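Local coordinates for protein aminopeptidase (Aneurinibacillus sp. AM-1, PDB 5IB9) that probably acts as a zinc-dependent aminopeptidase of the M28 family, removing residues from the N termini of peptides, and carries a protease-associated domain, at residues 32-38 against 201-205; 268-272 against 345-351. One frame throughout, in Å; residues are numbered along the deposited sequence.

Contact 1: 32-38 against 201-205; sequences AGSPEEL and LTSHN. With ZN (zinc ion), chain G.
Glu-37 and Ser-203 make the one direct hydrogen bond between 32-38 and 201-205: Ser-203 OG donates to Glu-37 OE1 over 2.7 Å, reaching its syn side 25° out of the carboxylate plane. The same oxygen takes the N-H of Gly-33 from the other face, Gly-33 N to Glu-37 OE1 2.8 Å, well above the plane and nearly straight at 168°. With CG trans to its backbone N (chi1 -162°) and the chain extended beyond, Glu-37 runs from the first turn of its helix to the strand. Its OE2 makes weak hydrogen bonds with His-229 ND1 and Ala-271 N. An alanine in place of Glu-37 would probably leave the Ser-203 hydroxyl and the Gly-33 N-H without their shared acceptor, and open a gap between helix and strand.

Helix 35-50 thus starts against strand 187-210, with Ser-34 as its N-cap: Ser-34 OG accepts from Glu-37 N at 3.3 Å and weakly from Glu-36 N. Just before the cap, Gly-33 lies close on the strand, its CA-H pointing to the carbonyl of Thr-202 (Gly-33 CA to Thr-202 O 3.3 Å). Having no side chain, Gly-33 fits in this tight place beside Leu-201 CB, with backbone angles that would bring a CB up against the carbonyl of Ala-32.

Waters add bridges. One links Gly-33 O to Thr-202 N; another donates to Glu-37 OE1 and accepts from His-204 ND1, lying in the ring plane 2.8 Å from that nitrogen.

Van der Waals contact is slight: Leu-38 CD1 comes obliquely to His-204 CE1 at 3.8 Å, and the Leu-201 CD1 methyl reaches the carbonyl O of Ala-32. Across the imidazole from the water, His-204 NE2 binds a zinc ion at 2.0 Å, which waters and Glu-288 of the second subunit also ligate.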
loop_
_atom_site.group_PDB
_atom_site.type_symbol
_atom_site.label_atom_id
_atom_site.label_comp_id
_atom_site.label_asym_id
_atom_site.label_seq_id
_atom_site.Cartn_x
_atom_site.Cartn_y
_atom_site.Cartn_z
ATOM N N ALA A 32 -10.655 14.722 0.512
ATOM C CA ALA A 32 -10.626 13.268 0.363
ATOM C C ALA A 32 -11.114 12.570 1.602
ATOM O O ALA A 32 -10.811 12.985 2.722
ATOM C CB ALA A 32 -9.297 12.789 0.028
ATOM N N GLY A 33 -11.935 11.546 1.405
ATOM C CA GLY A 33 -12.392 10.733 2.544
ATOM C C GLY A 33 -13.621 11.344 3.203
ATOM O O GLY A 33 -14.169 10.762 4.167
ATOM N N SER A 34 -14.073 12.498 2.700
ATOM C CA SER A 34 -15.257 13.149 3.282
ATOM C C SER A 34 -16.564 12.787 2.658
ATOM O O SER A 34 -16.603 12.192 1.540
ATOM C CB SER A 34 -15.145 14.709 3.172
ATOM O OG SER A 34 -15.361 15.083 1.823
ATOM N N PRO A 35 -17.703 13.137 3.265
ATOM C CA PRO A 35 -18.946 12.899 2.592
ATOM C C PRO A 35 -19.074 13.558 1.220
ATOM O O PRO A 35 -19.785 13.069 0.354
ATOM C CB PRO A 35 -19.996 13.539 3.574
ATOM C CG PRO A 35 -19.330 13.515 4.853
ATOM C CD PRO A 35 -17.858 13.595 4.678
ATOM N N GLU A 36 -18.449 14.721 1.022
ATOM C CA GLU A 36 -18.587 15.321 -0.297
ATOM C C GLU A 36 -17.770 14.576 -1.357
ATOM O O GLU A 36 -18.169 14.533 -2.511
ATOM C CB GLU A 36 -18.046 16.785 -0.319
ATOM C CG GLU A 36 -18.902 17.707 0.546
ATOM C CD GLU A 36 -20.266 17.917 -0.055
ATOM O OE1 GLU A 36 -20.479 17.995 -1.277
ATOM O OE2 GLU A 36 -21.259 18.003 0.729
ATOM N N GLU A 37 -16.656 13.980 -0.969
ATOM C CA GLU A 37 -15.899 13.118 -1.991
ATOM C C GLU A 37 -16.733 11.925 -2.288
ATOM O O GLU A 37 -16.765 11.547 -3.464
ATOM C CB GLU A 37 -14.515 12.703 -1.471
ATOM C CG GLU A 37 -13.667 12.263 -2.664
ATOM C CD GLU A 37 -12.406 11.567 -2.275
ATOM O OE1 GLU A 37 -12.453 10.779 -1.270
ATOM O OE2 GLU A 37 -11.357 11.772 -2.983
ATOM N N LEU A 38 -17.400 11.340 -1.276
ATOM C CA LEU A 38 -18.258 10.189 -1.569
ATOM C C LEU A 38 -19.403 10.539 -2.513
ATOM O O LEU A 38 -19.719 9.793 -3.484
ATOM C CB LEU A 38 -18.805 9.600 -0.277
ATOM C CG LEU A 38 -19.557 8.284 -0.458
ATOM C CD1 LEU A 38 -18.686 7.215 -0.940
ATOM C CD2 LEU A 38 -20.230 7.906 0.888
ATOM N N LEU A 201 -9.219 7.228 7.139
ATOM C CA LEU A 201 -10.339 7.594 6.273
ATOM C C LEU A 201 -10.339 6.629 5.081
ATOM O O LEU A 201 -9.404 5.845 4.862
ATOM C CB LEU A 201 -10.126 9.006 5.719
ATOM C CG LEU A 201 -10.038 10.160 6.723
ATOM C CD1 LEU A 201 -9.701 11.449 5.912
ATOM C CD2 LEU A 201 -11.355 10.267 7.436
ATOM N N THR A 202 -11.493 6.613 4.401
ATOM C CA THR A 202 -11.550 5.774 3.189
ATOM C C THR A 202 -11.916 6.697 2.023
ATOM O O THR A 202 -12.833 7.531 2.094
ATOM C CB THR A 202 -12.746 4.790 3.317
ATOM O OG1 THR A 202 -12.489 3.951 4.455
ATOM C CG2 THR A 202 -12.825 3.858 2.098
ATOM N N SER A 203 -11.130 6.593 1.001
ATOM C CA SER A 203 -11.452 7.238 -0.270
ATOM C C SER A 203 -11.610 6.175 -1.391
ATOM O O SER A 203 -11.649 4.947 -1.105
ATOM C CB SER A 203 -10.321 8.259 -0.581
ATOM O OG SER A 203 -10.495 9.012 -1.800
ATOM N N HIS A 204 -11.808 6.642 -2.601
ATOM C CA HIS A 204 -12.106 5.724 -3.716
ATOM C C HIS A 204 -11.571 6.238 -5.020
ATOM O O HIS A 204 -11.468 7.448 -5.233
ATOM C CB HIS A 204 -13.614 5.637 -3.905
ATOM C CG HIS A 204 -14.405 5.301 -2.674
ATOM N ND1 HIS A 204 -14.711 6.207 -1.667
ATOM C CD2 HIS A 204 -14.866 4.101 -2.255
ATOM C CE1 HIS A 204 -15.310 5.555 -0.670
ATOM N NE2 HIS A 204 -15.484 4.305 -1.042
ATOM N N ASN A 205 -11.319 5.282 -5.958
ATOM C CA ASN A 205 -11.127 5.579 -7.383
ATOM C C ASN A 205 -12.341 5.047 -8.127
ATOM O O ASN A 205 -12.870 4.008 -7.770
ATOM C CB ASN A 205 -9.857 4.893 -7.920
ATOM C CG ASN A 205 -8.649 5.247 -7.092
ATOM O OD1 ASN A 205 -8.410 6.424 -6.859
ATOM N ND2 ASN A 205 -7.786 4.290 -6.870
HETATM ZN ZN ZN G . -16.631 2.977 -0.032
HETATM O O HOH W 1 -13.651 8.252 5.254
HETATM O O HOH W 2 -15.326 9.558 1.179
HETATM O O HOH W 3 -14.552 8.941 -1.317
HETATM O O HOH W 4 -18.546 3.307 -0.119
HETATM O O HOH W 5 -16.315 2.499 1.854
HETATM O O HOH W 6 -16.259 3.635 2.359
HETATM O O HOH W 7 -17.762 4.057 1.344
#

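Contact 2: 268-272 against 345-351; sequences TFGAE and RSDHESF. With BES (2-(3-amino-2-hydroxy-4-phenyl-butyrylamino)-4-methyl-pentanoic acid), chain H.
Glu-272 sets CG trans to its backbone N (chi1 -171°) and then bends sharply at chi2 (-91°), which lays the CG methylene against the carboxylate of Asp-347, CG to OD2 3.3 Å, and turns its own carboxylate away toward the inhibitor. The two acid groups therefore meet through carbon, their oxygens held apart. Asp-347 OD2 also lies obliquely at the ring of Phe-269, 3.4 Å from CD2. Asp-347 OD1 is held by Ser-279 OG and by a water that also donates to Gly-270 O, and OD2 takes a weak hydrogen bond from Gln-299 NE2. Beyond the acid, Phe-269 CZ comes to the rim of the Phe-351 ring, 3.5 Å from CE2, with the planes at 37°.

Glu-272 OE1 stands 3.1 Å from O2 of the inhibitor. Opposite the glutamate, Arg-345 grips the inhibitor's carboxylate oxygen O4 with both NE (2.8 Å) and NH2 (2.9 Å), while the phenyl carbon C8 lies over one guanidinium face. The carbonyl O of Arg-345 accepts from amide N1 of the inhibitor at 3.0 Å. Glu-272 and Arg-345 both line the inhibitor pocket beside the zinc site, and Ser-346 OG is hydrogen-bonded to the zinc ligand Asp-301.

The contact is buried between the end of strand 263-269 and helix 348-352: strand 294-300 packs on both phenylalanines through Met-297, and helix 277-283 adds Ser-279 and Tyr-282.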
loop_
_atom_site.group_PDB
_atom_site.type_symbol
_atom_site.label_atom_id
_atom_site.label_comp_id
_atom_site.label_asym_id
_atom_site.label_seq_id
_atom_site.Cartn_x
_atom_site.Cartn_y
_atom_site.Cartn_z
ATOM N N THR A 268 -11.288 8.334 -12.349
ATOM C CA THR A 268 -11.105 9.494 -11.474
ATOM C C THR A 268 -10.535 9.016 -10.176
ATOM O O THR A 268 -10.999 8.066 -9.558
ATOM C CB THR A 268 -12.455 10.315 -11.291
ATOM O OG1 THR A 268 -13.448 9.540 -10.599
ATOM C CG2 THR A 268 -12.898 10.704 -12.669
ATOM N N PHE A 269 -9.437 9.673 -9.752
ATOM C CA PHE A 269 -8.696 9.199 -8.568
ATOM C C PHE A 269 -9.079 9.946 -7.317
ATOM O O PHE A 269 -9.299 11.157 -7.385
ATOM C CB PHE A 269 -7.226 9.392 -8.802
ATOM C CG PHE A 269 -6.634 8.697 -9.982
ATOM C CD1 PHE A 269 -6.486 7.283 -9.981
ATOM C CD2 PHE A 269 -6.206 9.370 -11.101
ATOM C CE1 PHE A 269 -5.936 6.606 -11.082
ATOM C CE2 PHE A 269 -5.639 8.710 -12.208
ATOM C CZ PHE A 269 -5.516 7.347 -12.176
ATOM N N GLY A 270 -9.095 9.233 -6.189
ATOM C CA GLY A 270 -9.318 9.924 -4.905
ATOM C C GLY A 270 -8.000 10.305 -4.274
ATOM O O GLY A 270 -6.930 9.837 -4.629
ATOM N N ALA A 271 -8.112 11.215 -3.295
ATOM C CA ALA A 271 -6.968 11.539 -2.386
ATOM C C ALA A 271 -5.781 11.948 -3.128
ATOM O O ALA A 271 -4.664 11.700 -2.738
ATOM C CB ALA A 271 -6.717 10.378 -1.345
ATOM N N GLU A 272 -5.897 12.622 -4.270
ATOM C CA GLU A 272 -4.771 13.187 -5.006
ATOM C C GLU A 272 -4.043 14.249 -4.153
ATOM O O GLU A 272 -2.800 14.268 -4.142
ATOM C CB GLU A 272 -5.187 13.721 -6.398
ATOM C CG GLU A 272 -3.994 14.126 -7.277
ATOM C CD GLU A 272 -3.607 15.613 -7.098
ATOM O OE1 GLU A 272 -4.293 16.381 -6.375
ATOM O OE2 GLU A 272 -2.562 15.893 -7.724
ATOM N N ARG A 345 3.631 16.321 -9.471
ATOM C CA ARG A 345 2.596 16.952 -8.648
ATOM C C ARG A 345 1.176 16.553 -9.051
ATOM O O ARG A 345 0.204 17.306 -8.760
ATOM C CB ARG A 345 2.657 18.517 -8.630
ATOM C CG ARG A 345 4.017 19.092 -8.187
ATOM C CD ARG A 345 4.119 20.648 -8.520
ATOM N NE ARG A 345 3.106 21.436 -7.818
ATOM C CZ ARG A 345 2.961 22.754 -7.923
ATOM N NH1 ARG A 345 3.802 23.464 -8.673
ATOM N NH2 ARG A 345 1.989 23.369 -7.258
ATOM N N SER A 346 1.041 15.450 -9.828
ATOM C CA SER A 346 -0.371 14.973 -10.179
ATOM C C SER A 346 -0.225 13.482 -10.471
ATOM O O SER A 346 0.836 12.917 -10.383
ATOM C CB SER A 346 -0.980 15.776 -11.329
ATOM O OG SER A 346 -2.385 15.559 -11.369
ATOM N N ASP A 347 -1.354 12.863 -10.758
ATOM C CA ASP A 347 -1.442 11.383 -10.823
ATOM C C ASP A 347 -0.630 10.736 -11.947
ATOM O O ASP A 347 -0.345 9.536 -11.807
ATOM C CB ASP A 347 -2.919 10.963 -10.943
ATOM C CG ASP A 347 -3.734 11.412 -9.718
ATOM O OD1 ASP A 347 -3.379 11.006 -8.591
ATOM O OD2 ASP A 347 -4.681 12.229 -9.943
ATOM N N HIS A 348 -0.139 11.508 -12.918
ATOM C CA HIS A 348 0.756 10.899 -13.927
ATOM C C HIS A 348 2.012 10.351 -13.272
ATOM O O HIS A 348 2.592 9.396 -13.794
ATOM C CB HIS A 348 1.088 11.853 -15.055
ATOM C CG HIS A 348 1.749 13.115 -14.585
ATOM N ND1 HIS A 348 1.217 13.955 -13.607
ATOM C CD2 HIS A 348 2.891 13.678 -15.031
ATOM C CE1 HIS A 348 2.080 14.978 -13.441
ATOM N NE2 HIS A 348 3.079 14.837 -14.320
ATOM N N GLU A 349 2.436 10.912 -12.137
ATOM C CA GLU A 349 3.636 10.397 -11.423
ATOM C C GLU A 349 3.476 8.961 -10.986
ATOM O O GLU A 349 4.470 8.240 -10.866
ATOM C CB GLU A 349 3.841 11.262 -10.215
ATOM C CG GLU A 349 5.257 11.095 -9.575
ATOM C CD GLU A 349 5.503 12.245 -8.586
ATOM O OE1 GLU A 349 5.385 13.464 -8.918
ATOM O OE2 GLU A 349 5.786 11.929 -7.460
ATOM N N SER A 350 2.243 8.524 -10.755
ATOM C CA SER A 350 2.032 7.119 -10.344
ATOM C C SER A 350 2.226 6.088 -11.414
ATOM O O SER A 350 2.541 4.929 -11.126
ATOM C CB SER A 350 0.623 7.056 -9.724
ATOM O OG SER A 350 0.544 7.979 -8.605
ATOM N N PHE A 351 2.004 6.570 -12.631
ATOM C CA PHE A 351 2.153 5.675 -13.817
ATOM C C PHE A 351 3.571 5.807 -14.333
ATOM O O PHE A 351 4.123 4.776 -14.743
ATOM C CB PHE A 351 1.035 5.987 -14.836
ATOM C CG PHE A 351 -0.298 5.755 -14.240
ATOM C CD1 PHE A 351 -0.800 4.445 -14.143
ATOM C CD2 PHE A 351 -0.986 6.769 -13.558
ATOM C CE1 PHE A 351 -2.001 4.170 -13.437
ATOM C CE2 PHE A 351 -2.190 6.510 -12.886
ATOM C CZ PHE A 351 -2.697 5.186 -12.832
HETATM N N2 BES H . -3.087 20.261 -9.811
HETATM C C1 BES H . -2.130 20.222 -8.705
HETATM C C6 BES H . -0.725 20.119 -9.294
HETATM C C7 BES H . -0.152 21.330 -10.022
HETATM C C8 BES H . -0.365 22.663 -9.589
HETATM C C12 BES H . 0.656 21.090 -11.155
HETATM C C9 BES H . 0.232 23.728 -10.295
HETATM C C11 BES H . 1.253 22.166 -11.871
HETATM C C10 BES H . 1.026 23.481 -11.433
HETATM C C2 BES H . -2.440 19.036 -7.785
HETATM O O2 BES H . -3.852 19.164 -7.634
HETATM C C3 BES H . -1.748 19.336 -6.499
HETATM O O3 BES H . -2.137 20.302 -5.852
HETATM N N1 BES H . -0.725 18.615 -6.192
HETATM C C4 BES H . 0.034 18.930 -4.978
HETATM C C13 BES H . 1.126 17.876 -4.965
HETATM C C14 BES H . 0.616 16.437 -4.828
HETATM C C15 BES H . 1.884 15.600 -4.707
HETATM C C16 BES H . -0.360 16.204 -3.674
HETATM C C5 BES H . 0.781 20.256 -5.056
HETATM O O1 BES H . 1.189 20.788 -3.982
HETATM O O4 BES H . 1.016 20.823 -6.139
HETATM O O HOH W 8 -4.538 10.119 -6.313
#

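Overall arrangement
Following the chain, contact 1 comes first: it joins the start of helix 35-50 to strand 187-210, closing a loop of 162 residues that includes the protease-associated domain. Contact 2 follows in series, neither nested nor crossed, and closes a shorter loop of 72 residues within the M28 peptidase region, from the end of strand 263-269 to helix 348-352. Strands 187-210 and 263-269 are antiparallel neighbours, and the two contacts touch where Asn-205 OD1 lies 3.0 Å from Gly-270 N, a probable hydrogen bond. Contact 1 thus ties helix 35-50 to the long strand 187-210, whereas contact 2 shapes the inhibitor pocket; their centres are about 15 Å apart.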